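Local coordinates for protein lectin (Lotus tetragonolobus, PDB 2EIG) that probably binds L-fucosyl-containing sugars as a tetrameric, calcium- and manganese-containing seed lectin of the legume family, at residues E92-P95 / N96-G99. Residues are numbered along the deposited sequence; the frame is centred on the assembly and turned at random.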
# COMPACT_ATOMS: atom_id res chain seq x y z
N GLU A 92 -16.05 14.47 -21.58
CA GLU A 92 -15.63 15.47 -22.59
C GLU A 92 -14.60 16.32 -21.88
O GLU A 92 -14.42 16.17 -20.67
CB GLU A 92 -16.79 16.34 -23.11
CG GLU A 92 -17.87 15.61 -23.93
CD GLU A 92 -17.33 14.93 -25.16
OE1 GLU A 92 -18.07 14.10 -25.73
OE2 GLU A 92 -16.18 15.20 -25.57
N ILE A 93 -13.91 17.18 -22.62
CA ILE A 93 -12.98 18.12 -22.05
C ILE A 93 -13.80 18.95 -21.06
O ILE A 93 -14.79 19.55 -21.44
CB ILE A 93 -12.36 19.01 -23.14
CG1 ILE A 93 -11.39 18.17 -24.00
CG2 ILE A 93 -11.73 20.32 -22.54
CD1 ILE A 93 -10.79 18.92 -25.17
N PRO A 94 -13.41 18.94 -19.78
CA PRO A 94 -14.30 19.64 -18.83
C PRO A 94 -14.30 21.15 -18.98
O PRO A 94 -13.28 21.77 -19.44
CB PRO A 94 -13.80 19.19 -17.45
CG PRO A 94 -12.82 18.01 -17.75
CD PRO A 94 -12.26 18.33 -19.09
N PRO A 95 -15.43 21.78 -18.59
CA PRO A 95 -15.45 23.25 -18.45
C PRO A 95 -14.35 23.67 -17.49
O PRO A 95 -13.94 22.86 -16.67
CB PRO A 95 -16.82 23.51 -17.79
CG PRO A 95 -17.62 22.36 -18.08
CD PRO A 95 -16.72 21.16 -18.25
N ASN A 96 -13.84 24.91 -17.58
CA ASN A 96 -12.89 25.44 -16.55
C ASN A 96 -11.64 24.57 -16.25
O ASN A 96 -11.08 24.57 -15.13
CB ASN A 96 -13.64 25.77 -15.26
CG ASN A 96 -15.05 26.22 -15.51
OD1 ASN A 96 -16.01 25.48 -15.23
ND2 ASN A 96 -15.22 27.41 -16.06
N SER A 97 -11.20 23.84 -17.28
CA SER A 97 -10.04 22.95 -17.18
C SER A 97 -8.76 23.45 -17.87
O SER A 97 -7.80 22.71 -18.03
CB SER A 97 -10.43 21.56 -17.68
OG SER A 97 -10.84 21.59 -19.04
N GLN A 98 -8.74 24.72 -18.30
CA GLN A 98 -7.57 25.28 -18.99
C GLN A 98 -6.34 25.35 -18.12
O GLN A 98 -6.44 25.27 -16.87
CB GLN A 98 -7.88 26.65 -19.62
CG GLN A 98 -8.79 26.54 -20.86
CD GLN A 98 -8.88 27.86 -21.58
OE1 GLN A 98 -8.49 27.97 -22.77
NE2 GLN A 98 -9.33 28.89 -20.86
N GLY A 99 -5.18 25.50 -18.76
CA GLY A 99 -3.94 25.79 -18.04
C GLY A 99 -3.57 24.70 -17.04
O GLY A 99 -3.47 23.49 -17.38
O HOH W 1 -11.86 24.50 -20.19
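Ser97 reaches back with its hydroxyl to the carbonyl of Pro94, three residues earlier. The two residues are the ends of a type II beta turn, with Pro95 and Asn96 at its corners. Ser97 OG donates to Pro94 O at 2.5 Å, a very short bond. With chi1 at 60°, OG sits between the backbone N and the carbonyl carbon of its own residue, which points it at the start of the turn. The backbone bond that often closes such a turn is replaced by a water. Water 1 donates to Pro94 O at 3.2 Å and accepts from Ser97 N at 3.1 Å. Pro94 O is therefore gripped by two donors, one direct and one from the water.

The ring of Pro94 lies beside the same hydroxyl, with its CD 3.6 Å from Ser97 OG. Ile93 adds its CG2 branch, 3.8 Å from Ser97 OG. Both carbons approach the serine oxygen from the same general side. At the corners of the turn, the exposed Pro95 occupies the second position. Asn96 takes the positive phi of 53° usual at the third position of a type II turn.

The turn belongs to the loop between strands 81-88 and 115-120 of the legume lectin fold. Backbone hydrogen bonds tie Asn96 to Ser107 and Ser97 to Gly103, while Ile93 rests on Thr40 and His42 of strand 39-50. Ser97 N and Pro94 O are joined through water 1, and the buried serine hydroxyl bonds Pro94 O directly, so side chain and water together do the work of the usual turn bond.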